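Local coordinates for protein endonuclease III (Geobacillus stearothermophilus, PDB 1ORN) that is an iron-sulfur DNA repair glycosylase that forms a covalent intermediate with DNA and probably removes damaged pyrimidines, at residues 30-43 with 120-134. Numbering follows the deposited sequence.
Sequences HRNPFELLIAVVLS and GVGRKTANVVVSVAF. With NA (sodium ion), chain E; nucleotides of chain B.
Thr125, whose methyl packs on Val40, shares with Gly122 the grip on one phosphate oxygen, OP1 of DT9 of chain B: Thr125 OG1 donates to it at 2.7 Å, and the backbone N atoms of Gly122 and Thr125 complete three bonds. With OG1 beside the backbone N and anti to the carbonyl carbon (chi1 -63°), CG2 is left anti to N, and the two branches divide the work, OG1 facing the phosphate while CG2 lies 3.6 Å from Val40 CG1. Water 1 donates to both Thr125 OG1 and Val40 O, and water 2 likewise links Val41 O to Gly120 O. Helices 33-43 and 123-134 run roughly antiparallel, at 148°. Farther along, Val40 CG2 meets Val128 CG1 at 3.7 Å, Leu37 CD1 lies between the CG2 methyls of Val121 and Val129, and Leu36 CD2 reaches Ala133 CB at 3.7 Å. Pro33 closes the far end, its CB 3.9 Å from Phe134 CZ. At the DNA end, Val121 O and OP1 of DC10 of chain B share a sodium ion with the carbonyl oxygens of Met116 and Leu118, and Lys124 NZ carries the covalent link of the trapped intermediate. A glycine-rich loop leading into a helix whose N-terminus receives a DNA phosphate is the hallmark of the helix-hairpin-helix motif of HhH-GPD glycosylases.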
ATOM      1  N   HIS C  30     -10.655  -5.207   7.343  1.00 32.60           N
ATOM      2  CA  HIS C  30     -11.333  -6.079   6.385  1.00 32.94           C
ATOM      3  C   HIS C  30     -11.541  -7.467   6.982  1.00 34.30           C
ATOM      4  O   HIS C  30     -10.771  -7.902   7.840  1.00 37.04           O
ATOM      5  CB  HIS C  30     -10.499  -6.221   5.112  1.00 32.53           C
ATOM      6  CG  HIS C  30      -9.188  -6.914   5.326  1.00 29.72           C
ATOM      7  ND1 HIS C  30      -8.121  -6.312   5.956  1.00 29.22           N
ATOM      8  CD2 HIS C  30      -8.778  -8.164   5.004  1.00 29.67           C
ATOM      9  CE1 HIS C  30      -7.108  -7.159   6.011  1.00 31.35           C
ATOM     10  NE2 HIS C  30      -7.482  -8.292   5.440  1.00 29.78           N
ATOM     11  N   ARG C  31     -12.564  -8.170   6.505  1.00 34.65           N
ATOM     12  CA  ARG C  31     -12.875  -9.510   6.996  1.00 36.35           C
ATOM     13  C   ARG C  31     -12.643 -10.614   5.961  1.00 35.93           C
ATOM     14  O   ARG C  31     -12.613 -11.800   6.302  1.00 36.13           O
ATOM     15  CB  ARG C  31     -14.325  -9.550   7.487  1.00 38.20           C
ATOM     16  CG  ARG C  31     -14.556  -8.722   8.741  1.00 41.95           C
ATOM     17  CD  ARG C  31     -16.035  -8.441   8.963  1.00 45.22           C
ATOM     18  NE  ARG C  31     -16.575  -7.566   7.925  1.00 47.98           N
ATOM     19  CZ  ARG C  31     -17.829  -7.127   7.890  1.00 49.49           C
ATOM     20  NH1 ARG C  31     -18.686  -7.479   8.842  1.00 50.18           N
ATOM     21  NH2 ARG C  31     -18.226  -6.326   6.909  1.00 48.31           N
ATOM     22  N   ASN C  32     -12.470 -10.226   4.699  1.00 33.60           N
ATOM     23  CA  ASN C  32     -12.229 -11.192   3.634  1.00 31.47           C
ATOM     24  C   ASN C  32     -11.505 -10.505   2.464  1.00 30.77           C
ATOM     25  O   ASN C  32     -11.373  -9.278   2.448  1.00 29.64           O
ATOM     26  CB  ASN C  32     -13.556 -11.814   3.177  1.00 32.01           C
ATOM     27  CG  ASN C  32     -14.545 -10.783   2.697  1.00 35.82           C
ATOM     28  OD1 ASN C  32     -14.291 -10.070   1.730  1.00 31.95           O
ATOM     29  ND2 ASN C  32     -15.686 -10.697   3.371  1.00 35.58           N
ATOM     30  N   PRO C  33     -11.023 -11.289   1.481  1.00 29.00           N
ATOM     31  CA  PRO C  33     -10.300 -10.762   0.314  1.00 28.98           C
ATOM     32  C   PRO C  33     -11.042  -9.726  -0.518  1.00 28.38           C
ATOM     33  O   PRO C  33     -10.422  -8.805  -1.042  1.00 28.11           O
ATOM     34  CB  PRO C  33      -9.971 -12.022  -0.489  1.00 28.63           C
ATOM     35  CG  PRO C  33      -9.852 -13.069   0.597  1.00 29.18           C
ATOM     36  CD  PRO C  33     -11.058 -12.760   1.435  1.00 29.80           C
ATOM     37  N   PHE C  34     -12.357  -9.879  -0.635  1.00 27.71           N
ATOM     38  CA  PHE C  34     -13.162  -8.936  -1.405  1.00 28.07           C
ATOM     39  C   PHE C  34     -13.196  -7.596  -0.691  1.00 27.77           C
ATOM     40  O   PHE C  34     -13.033  -6.553  -1.314  1.00 24.61           O
ATOM     41  CB  PHE C  34     -14.589  -9.462  -1.592  1.00 28.57           C
ATOM     42  CG  PHE C  34     -15.474  -8.535  -2.376  1.00 29.31           C
ATOM     43  CD1 PHE C  34     -15.125  -8.151  -3.669  1.00 30.33           C
ATOM     44  CD2 PHE C  34     -16.650  -8.033  -1.824  1.00 28.29           C
ATOM     45  CE1 PHE C  34     -15.935  -7.280  -4.401  1.00 30.19           C
ATOM     46  CE2 PHE C  34     -17.464  -7.162  -2.544  1.00 31.02           C
ATOM     47  CZ  PHE C  34     -17.105  -6.785  -3.840  1.00 30.61           C
ATOM     48  N   GLU C  35     -13.410  -7.619   0.623  1.00 26.44           N
ATOM     49  CA  GLU C  35     -13.415  -6.373   1.379  1.00 26.03           C
ATOM     50  C   GLU C  35     -12.028  -5.745   1.323  1.00 25.63           C
ATOM     51  O   GLU C  35     -11.904  -4.523   1.264  1.00 27.55           O
ATOM     52  CB  GLU C  35     -13.806  -6.610   2.842  1.00 27.65           C
ATOM     53  CG  GLU C  35     -15.294  -6.794   3.059  1.00 29.67           C
ATOM     54  CD  GLU C  35     -15.654  -6.916   4.531  1.00 32.91           C
ATOM     55  OE1 GLU C  35     -16.850  -7.099   4.828  1.00 36.90           O
ATOM     56  OE2 GLU C  35     -14.745  -6.826   5.384  1.00 33.86           O
ATOM     57  N   LEU C  36     -10.982  -6.568   1.336  1.00 24.63           N
ATOM     58  CA  LEU C  36      -9.632  -6.009   1.274  1.00 23.26           C
ATOM     59  C   LEU C  36      -9.440  -5.310  -0.070  1.00 25.14           C
ATOM     60  O   LEU C  36      -8.942  -4.189  -0.123  1.00 23.39           O
ATOM     61  CB  LEU C  36      -8.557  -7.090   1.417  1.00 23.35           C
ATOM     62  CG  LEU C  36      -7.113  -6.573   1.297  1.00 22.68           C
ATOM     63  CD1 LEU C  36      -6.817  -5.542   2.382  1.00 25.35           C
ATOM     64  CD2 LEU C  36      -6.134  -7.739   1.386  1.00 27.46           C
ATOM     65  N   LEU C  37      -9.826  -5.983  -1.149  1.00 25.70           N
ATOM     66  CA  LEU C  37      -9.670  -5.403  -2.486  1.00 25.52           C
ATOM     67  C   LEU C  37     -10.341  -4.043  -2.585  1.00 24.84           C
ATOM     68  O   LEU C  37      -9.736  -3.079  -3.065  1.00 26.52           O
ATOM     69  CB  LEU C  37     -10.243  -6.341  -3.551  1.00 24.50           C
ATOM     70  CG  LEU C  37     -10.197  -5.814  -4.997  1.00 25.92           C
ATOM     71  CD1 LEU C  37      -8.754  -5.546  -5.405  1.00 24.98           C
ATOM     72  CD2 LEU C  37     -10.833  -6.836  -5.921  1.00 27.73           C
ATOM     73  N   ILE C  38     -11.593  -3.948  -2.143  1.00 24.71           N
ATOM     74  CA  ILE C  38     -12.293  -2.668  -2.215  1.00 26.05           C
ATOM     75  C   ILE C  38     -11.580  -1.621  -1.363  1.00 26.05           C
ATOM     76  O   ILE C  38     -11.371  -0.482  -1.793  1.00 26.09           O
ATOM     77  CB  ILE C  38     -13.755  -2.774  -1.719  1.00 27.70           C
ATOM     78  CG1 ILE C  38     -14.549  -3.721  -2.626  1.00 30.57           C
ATOM     79  CG2 ILE C  38     -14.391  -1.379  -1.674  1.00 27.43           C
ATOM     80  CD1 ILE C  38     -14.595  -3.290  -4.077  1.00 32.18           C
ATOM     81  N   ALA C  39     -11.204  -2.012  -0.149  1.00 24.66           N
ATOM     82  CA  ALA C  39     -10.525  -1.097   0.756  1.00 23.80           C
ATOM     83  C   ALA C  39      -9.211  -0.537   0.197  1.00 25.06           C
ATOM     84  O   ALA C  39      -8.937   0.657   0.323  1.00 25.59           O
ATOM     85  CB  ALA C  39     -10.272  -1.785   2.100  1.00 24.54           C
ATOM     86  N   VAL C  40      -8.411  -1.392  -0.433  1.00 24.17           N
ATOM     87  CA  VAL C  40      -7.135  -0.953  -0.978  1.00 23.58           C
ATOM     88  C   VAL C  40      -7.354  -0.038  -2.181  1.00 22.15           C
ATOM     89  O   VAL C  40      -6.624   0.929  -2.361  1.00 24.08           O
ATOM     90  CB  VAL C  40      -6.251  -2.160  -1.364  1.00 23.67           C
ATOM     91  CG1 VAL C  40      -4.918  -1.684  -1.943  1.00 23.40           C
ATOM     92  CG2 VAL C  40      -5.978  -3.001  -0.117  1.00 22.88           C
ATOM     93  N   VAL C  41      -8.371  -0.331  -2.983  1.00 22.74           N
ATOM     94  CA  VAL C  41      -8.666   0.520  -4.141  1.00 24.38           C
ATOM     95  C   VAL C  41      -9.021   1.922  -3.631  1.00 26.34           C
ATOM     96  O   VAL C  41      -8.564   2.932  -4.176  1.00 27.32           O
ATOM     97  CB  VAL C  41      -9.851  -0.037  -4.972  1.00 24.99           C
ATOM     98  CG1 VAL C  41     -10.369   1.027  -5.952  1.00 27.81           C
ATOM     99  CG2 VAL C  41      -9.386  -1.264  -5.760  1.00 23.88           C
ATOM    100  N   LEU C  42      -9.824   1.972  -2.573  1.00 26.96           N
ATOM    101  CA  LEU C  42     -10.232   3.248  -1.984  1.00 26.81           C
ATOM    102  C   LEU C  42      -9.049   3.963  -1.319  1.00 27.15           C
ATOM    103  O   LEU C  42      -9.021   5.197  -1.243  1.00 28.98           O
ATOM    104  CB  LEU C  42     -11.346   3.025  -0.943  1.00 26.70           C
ATOM    105  CG  LEU C  42     -12.718   2.538  -1.430  1.00 28.33           C
ATOM    106  CD1 LEU C  42     -13.646   2.357  -0.235  1.00 25.68           C
ATOM    107  CD2 LEU C  42     -13.311   3.552  -2.411  1.00 27.92           C
ATOM    108  N   SER C  43      -8.080   3.178  -0.850  1.00 26.67           N
ATOM    109  CA  SER C  43      -6.888   3.673  -0.162  1.00 27.39           C
ATOM    110  C   SER C  43      -5.938   4.543  -0.985  1.00 27.08           C
ATOM    111  O   SER C  43      -5.126   5.281  -0.424  1.00 25.66           O
ATOM    112  CB  SER C  43      -6.107   2.481   0.414  1.00 29.23           C
ATOM    113  OG  SER C  43      -4.908   2.889   1.047  1.00 36.88           O
ATOM    114  N   GLY C 120      -8.911   0.366 -11.768  1.00 29.33           N
ATOM    115  CA  GLY C 120      -8.639   0.961 -10.470  1.00 29.26           C
ATOM    116  C   GLY C 120      -7.535   0.243  -9.711  1.00 27.11           C
ATOM    117  O   GLY C 120      -7.077   0.707  -8.665  1.00 27.95           O
ATOM    118  N   VAL C 121      -7.115  -0.903 -10.236  1.00 26.27           N
ATOM    119  CA  VAL C 121      -6.063  -1.697  -9.616  1.00 26.75           C
ATOM    120  C   VAL C 121      -4.750  -1.655 -10.398  1.00 25.87           C
ATOM    121  O   VAL C 121      -4.665  -2.154 -11.523  1.00 27.13           O
ATOM    122  CB  VAL C 121      -6.478  -3.190  -9.493  1.00 25.83           C
ATOM    123  CG1 VAL C 121      -5.379  -3.990  -8.790  1.00 26.79           C
ATOM    124  CG2 VAL C 121      -7.810  -3.314  -8.753  1.00 25.24           C
ATOM    125  N   GLY C 122      -3.725  -1.069  -9.790  1.00 23.54           N
ATOM    126  CA  GLY C 122      -2.417  -1.020 -10.414  1.00 24.05           C
ATOM    127  C   GLY C 122      -1.490  -1.988  -9.692  1.00 23.12           C
ATOM    128  O   GLY C 122      -1.936  -2.814  -8.889  1.00 22.41           O
ATOM    129  N   ARG C 123      -0.191  -1.876  -9.931  1.00 23.26           N
ATOM    130  CA  ARG C 123       0.735  -2.791  -9.287  1.00 25.60           C
ATOM    131  C   ARG C 123       0.740  -2.692  -7.753  1.00 23.45           C
ATOM    132  O   ARG C 123       0.800  -3.710  -7.070  1.00 25.25           O
ATOM    133  CB  ARG C 123       2.148  -2.600  -9.853  1.00 26.88           C
ATOM    134  CG  ARG C 123       3.133  -3.648  -9.350  1.00 27.06           C
ATOM    135  CD  ARG C 123       4.275  -3.889 -10.334  1.00 28.77           C
ATOM    136  NE  ARG C 123       5.236  -4.833  -9.778  1.00 28.62           N
ATOM    137  CZ  ARG C 123       5.975  -5.669 -10.502  1.00 30.23           C
ATOM    138  NH1 ARG C 123       5.870  -5.691 -11.828  1.00 30.48           N
ATOM    139  NH2 ARG C 123       6.825  -6.482  -9.897  1.00 28.82           N
ATOM    140  N   LYS C 124       0.668  -1.480  -7.205  1.00 22.36           N
ATOM    141  CA  LYS C 124       0.665  -1.339  -5.749  1.00 23.44           C
ATOM    142  C   LYS C 124      -0.543  -2.046  -5.133  1.00 22.58           C
ATOM    143  O   LYS C 124      -0.407  -2.813  -4.179  1.00 22.44           O
ATOM    144  CB  LYS C 124       0.665   0.150  -5.361  1.00 24.01           C
ATOM    145  CG  LYS C 124       0.568   0.448  -3.856  1.00 24.15           C
ATOM    146  CD  LYS C 124      -0.876   0.680  -3.405  1.00 23.67           C
ATOM    147  CE  LYS C 124      -0.933   1.110  -1.925  1.00 25.33           C
ATOM    148  NZ  LYS C 124      -2.312   1.375  -1.389  1.00 24.98           N
ATOM    149  N   THR C 125      -1.721  -1.783  -5.681  1.00 22.99           N
ATOM    150  CA  THR C 125      -2.949  -2.376  -5.167  1.00 22.78           C
ATOM    151  C   THR C 125      -2.909  -3.894  -5.260  1.00 24.12           C
ATOM    152  O   THR C 125      -3.220  -4.593  -4.289  1.00 21.91           O
ATOM    153  CB  THR C 125      -4.163  -1.815  -5.916  1.00 23.57           C
ATOM    154  OG1 THR C 125      -4.246  -0.403  -5.665  1.00 24.15           O
ATOM    155  CG2 THR C 125      -5.460  -2.474  -5.455  1.00 24.32           C
ATOM    156  N   ALA C 126      -2.506  -4.409  -6.417  1.00 22.01           N
ATOM    157  CA  ALA C 126      -2.435  -5.856  -6.605  1.00 23.63           C
ATOM    158  C   ALA C 126      -1.450  -6.513  -5.631  1.00 24.14           C
ATOM    159  O   ALA C 126      -1.733  -7.577  -5.084  1.00 25.98           O
ATOM    160  CB  ALA C 126      -2.051  -6.185  -8.049  1.00 23.79           C
ATOM    161  N   ASN C 127      -0.299  -5.888  -5.416  1.00 23.26           N
ATOM    162  CA  ASN C 127       0.687  -6.438  -4.486  1.00 24.12           C
ATOM    163  C   ASN C 127       0.172  -6.490  -3.052  1.00 23.47           C
ATOM    164  O   ASN C 127       0.436  -7.456  -2.333  1.00 24.68           O
ATOM    165  CB  ASN C 127       1.993  -5.644  -4.537  1.00 24.72           C
ATOM    166  CG  ASN C 127       2.860  -6.031  -5.733  1.00 26.90           C
ATOM    167  OD1 ASN C 127       2.584  -7.017  -6.414  1.00 30.04           O
ATOM    168  ND2 ASN C 127       3.912  -5.262  -5.982  1.00 27.70           N
ATOM    169  N   VAL C 128      -0.537  -5.453  -2.618  1.00 22.64           N
ATOM    170  CA  VAL C 128      -1.072  -5.464  -1.257  1.00 23.23           C
ATOM    171  C   VAL C 128      -2.052  -6.614  -1.107  1.00 24.01           C
ATOM    172  O   VAL C 128      -1.994  -7.369  -0.131  1.00 25.09           O
ATOM    173  CB  VAL C 128      -1.806  -4.151  -0.907  1.00 23.41           C
ATOM    174  CG1 VAL C 128      -2.569  -4.314   0.405  1.00 25.89           C
ATOM    175  CG2 VAL C 128      -0.808  -3.020  -0.797  1.00 26.38           C
ATOM    176  N   VAL C 129      -2.948  -6.758  -2.075  1.00 22.86           N
ATOM    177  CA  VAL C 129      -3.944  -7.812  -2.018  1.00 24.91           C
ATOM    178  C   VAL C 129      -3.351  -9.225  -2.002  1.00 26.91           C
ATOM    179  O   VAL C 129      -3.707 -10.028  -1.133  1.00 25.89           O
ATOM    180  CB  VAL C 129      -4.956  -7.677  -3.186  1.00 26.16           C
ATOM    181  CG1 VAL C 129      -5.935  -8.863  -3.191  1.00 26.79           C
ATOM    182  CG2 VAL C 129      -5.723  -6.371  -3.031  1.00 24.95           C
ATOM    183  N   VAL C 130      -2.446  -9.542  -2.926  1.00 24.27           N
ATOM    184  CA  VAL C 130      -1.896 -10.897  -2.930  1.00 26.56           C
ATOM    185  C   VAL C 130      -1.081 -11.194  -1.678  1.00 28.98           C
ATOM    186  O   VAL C 130      -1.062 -12.329  -1.194  1.00 28.82           O
ATOM    187  CB  VAL C 130      -1.023 -11.177  -4.186  1.00 27.22           C
ATOM    188  CG1 VAL C 130      -1.853 -10.962  -5.436  1.00 29.68           C
ATOM    189  CG2 VAL C 130       0.216 -10.297  -4.192  1.00 25.73           C
ATOM    190  N   SER C 131      -0.436 -10.166  -1.140  1.00 27.23           N
ATOM    191  CA  SER C 131       0.391 -10.314   0.048  1.00 30.11           C
ATOM    192  C   SER C 131      -0.421 -10.485   1.321  1.00 31.17           C
ATOM    193  O   SER C 131      -0.223 -11.440   2.076  1.00 30.46           O
ATOM    194  CB  SER C 131       1.302  -9.097   0.200  1.00 31.38           C
ATOM    195  OG  SER C 131       2.040  -9.168   1.408  1.00 39.21           O
ATOM    196  N   VAL C 132      -1.333  -9.552   1.558  1.00 30.49           N
ATOM    197  CA  VAL C 132      -2.145  -9.584   2.765  1.00 32.55           C
ATOM    198  C   VAL C 132      -3.220 -10.665   2.750  1.00 32.37           C
ATOM    199  O   VAL C 132      -3.373 -11.408   3.721  1.00 33.48           O
ATOM    200  CB  VAL C 132      -2.753  -8.189   3.000  1.00 32.59           C
ATOM    201  CG1 VAL C 132      -3.555  -8.191   4.301  1.00 35.80           C
ATOM    202  CG2 VAL C 132      -1.565  -7.259   3.147  1.00 35.06           C
ATOM    203  N   ALA C 133      -3.961 -10.762   1.654  1.00 31.34           N
ATOM    204  CA  ALA C 133      -5.026 -11.754   1.547  1.00 32.10           C
ATOM    205  C   ALA C 133      -4.591 -13.193   1.279  1.00 33.00           C
ATOM    206  O   ALA C 133      -5.146 -14.130   1.865  1.00 34.00           O
ATOM    207  CB  ALA C 133      -6.016 -11.330   0.473  1.00 30.92           C
ATOM    208  N   PHE C 134      -3.606 -13.377   0.408  1.00 32.43           N
ATOM    209  CA  PHE C 134      -3.190 -14.725   0.036  1.00 35.35           C
ATOM    210  C   PHE C 134      -1.785 -15.148   0.427  1.00 36.16           C
ATOM    211  O   PHE C 134      -1.305 -16.190  -0.016  1.00 37.88           O
ATOM    212  CB  PHE C 134      -3.390 -14.899  -1.472  1.00 32.63           C
ATOM    213  CG  PHE C 134      -4.747 -14.474  -1.945  1.00 33.18           C
ATOM    214  CD1 PHE C 134      -5.894 -15.093  -1.458  1.00 32.97           C
ATOM    215  CD2 PHE C 134      -4.887 -13.436  -2.861  1.00 33.45           C
ATOM    216  CE1 PHE C 134      -7.164 -14.685  -1.875  1.00 31.59           C
ATOM    217  CE2 PHE C 134      -6.151 -13.024  -3.283  1.00 33.18           C
ATOM    218  CZ  PHE C 134      -7.293 -13.648  -2.789  1.00 32.15           C
TER
HETATM  219 NA    NA E 224      -5.930  -2.146 -13.643  1.00 30.18          NA
ATOM    220  P    DT B   9      -1.859   1.568  -7.933  1.00 24.47           P
ATOM    221  OP1  DT B   9      -2.481   0.286  -7.536  1.00 28.10           O
ATOM    222  OP2  DT B   9      -0.456   1.600  -8.417  1.00 25.70           O
ATOM    223  O5'  DT B   9      -2.782   2.245  -9.029  1.00 26.15           O
ATOM    224  C5'  DT B   9      -4.164   2.418  -8.761  1.00 23.80           C
ATOM    225  C4'  DT B   9      -4.848   3.088  -9.925  1.00 25.23           C
ATOM    226  O4'  DT B   9      -4.511   4.497  -9.952  1.00 25.14           O
ATOM    227  C3'  DT B   9      -4.479   2.514 -11.295  1.00 24.76           C
ATOM    228  O3'  DT B   9      -5.661   2.036 -11.937  1.00 26.80           O
ATOM    229  C2'  DT B   9      -3.843   3.686 -12.039  1.00 25.49           C
ATOM    230  C1'  DT B   9      -4.366   4.917 -11.305  1.00 23.81           C
ATOM    231  N1   DT B   9      -3.459   6.092 -11.323  1.00 25.04           N
ATOM    232  C2   DT B   9      -3.988   7.339 -11.635  1.00 26.95           C
ATOM    233  O2   DT B   9      -5.159   7.513 -11.913  1.00 28.76           O
ATOM    234  N3   DT B   9      -3.081   8.370 -11.615  1.00 27.90           N
ATOM    235  C4   DT B   9      -1.729   8.287 -11.331  1.00 29.83           C
ATOM    236  O4   DT B   9      -1.032   9.301 -11.347  1.00 32.56           O
ATOM    237  C5   DT B   9      -1.244   6.952 -11.030  1.00 26.34           C
ATOM    238  C7   DT B   9       0.208   6.759 -10.732  1.00 26.71           C
ATOM    239  C6   DT B   9      -2.124   5.944 -11.037  1.00 24.82           C
ATOM    240  P    DC B  10      -5.575   1.409 -13.419  1.00 28.28           P
ATOM    241  OP1  DC B  10      -6.590   0.328 -13.499  1.00 26.79           O
ATOM    242  OP2  DC B  10      -4.169   1.134 -13.807  1.00 28.16           O
ATOM    243  O5'  DC B  10      -6.112   2.616 -14.299  1.00 30.57           O
ATOM    244  C5'  DC B  10      -7.261   3.337 -13.871  1.00 36.31           C
ATOM    245  C4'  DC B  10      -7.486   4.537 -14.756  1.00 38.55           C
ATOM    246  O4'  DC B  10      -6.548   5.595 -14.428  1.00 39.95           O
ATOM    247  C3'  DC B  10      -7.285   4.212 -16.235  1.00 41.42           C
ATOM    248  O3'  DC B  10      -8.381   4.664 -17.016  1.00 44.09           O
ATOM    249  C2'  DC B  10      -6.015   4.951 -16.613  1.00 40.81           C
ATOM    250  C1'  DC B  10      -5.968   6.101 -15.625  1.00 39.54           C
ATOM    251  N1   DC B  10      -4.590   6.536 -15.329  1.00 36.75           N
ATOM    252  C2   DC B  10      -4.298   7.905 -15.297  1.00 36.58           C
ATOM    253  O2   DC B  10      -5.215   8.721 -15.480  1.00 37.25           O
ATOM    254  N3   DC B  10      -3.026   8.304 -15.066  1.00 33.92           N
ATOM    255  C4   DC B  10      -2.068   7.397 -14.866  1.00 33.11           C
ATOM    256  N4   DC B  10      -0.828   7.834 -14.643  1.00 32.68           N
ATOM    257  C5   DC B  10      -2.339   5.998 -14.883  1.00 33.02           C
ATOM    258  C6   DC B  10      -3.602   5.616 -15.112  1.00 34.05           C
ATOM    259  P    DG B   8      -0.559   6.048  -1.831  1.00 25.40           P
ATOM    260  OP1  DG B   8       0.840   6.375  -2.198  1.00 26.35           O
ATOM    261  OP2  DG B   8      -1.430   7.111  -1.244  1.00 25.86           O
ATOM    262  O5'  DG B   8      -1.310   5.476  -3.111  1.00 26.13           O
ATOM    263  C5'  DG B   8      -0.622   4.681  -4.076  1.00 24.63           C
ATOM    264  C4'  DG B   8      -1.578   4.313  -5.184  1.00 24.84           C
ATOM    265  O4'  DG B   8      -2.145   5.517  -5.753  1.00 27.46           O
ATOM    266  C3'  DG B   8      -1.027   3.507  -6.355  1.00 24.59           C
ATOM    267  O3'  DG B   8      -2.051   2.573  -6.698  1.00 24.55           O
ATOM    268  C2'  DG B   8      -0.809   4.558  -7.437  1.00 23.81           C
ATOM    269  C1'  DG B   8      -1.904   5.576  -7.152  1.00 26.51           C
ATOM    270  N9   DG B   8      -1.564   6.961  -7.467  1.00 24.78           N
ATOM    271  C8   DG B   8      -0.341   7.572  -7.339  1.00 26.76           C
ATOM    272  N7   DG B   8      -0.370   8.844  -7.640  1.00 29.94           N
ATOM    273  C5   DG B   8      -1.690   9.084  -8.000  1.00 29.13           C
ATOM    274  C6   DG B   8      -2.334  10.289  -8.413  1.00 31.42           C
ATOM    275  O6   DG B   8      -1.855  11.422  -8.518  1.00 34.00           O
ATOM    276  N1   DG B   8      -3.677  10.076  -8.705  1.00 31.15           N
ATOM    277  C2   DG B   8      -4.325   8.868  -8.602  1.00 31.54           C
ATOM    278  N2   DG B   8      -5.623   8.862  -8.937  1.00 30.91           N
ATOM    279  N3   DG B   8      -3.741   7.744  -8.201  1.00 30.12           N
ATOM    280  C4   DG B   8      -2.434   7.926  -7.919  1.00 29.88           C
TER
HETATM  281  O   HOH W   1      -4.207   1.426  -3.582  1.00 26.07           O
HETATM  282  O   HOH W   2      -7.544   3.007  -7.149  1.00 31.12           O
HETATM  283  O   HOH W   3      -7.020  -2.316 -15.695  1.00 34.49           O
HETATM  284  O   HOH W   4      -3.899  -1.206 -14.913  1.00 43.12           O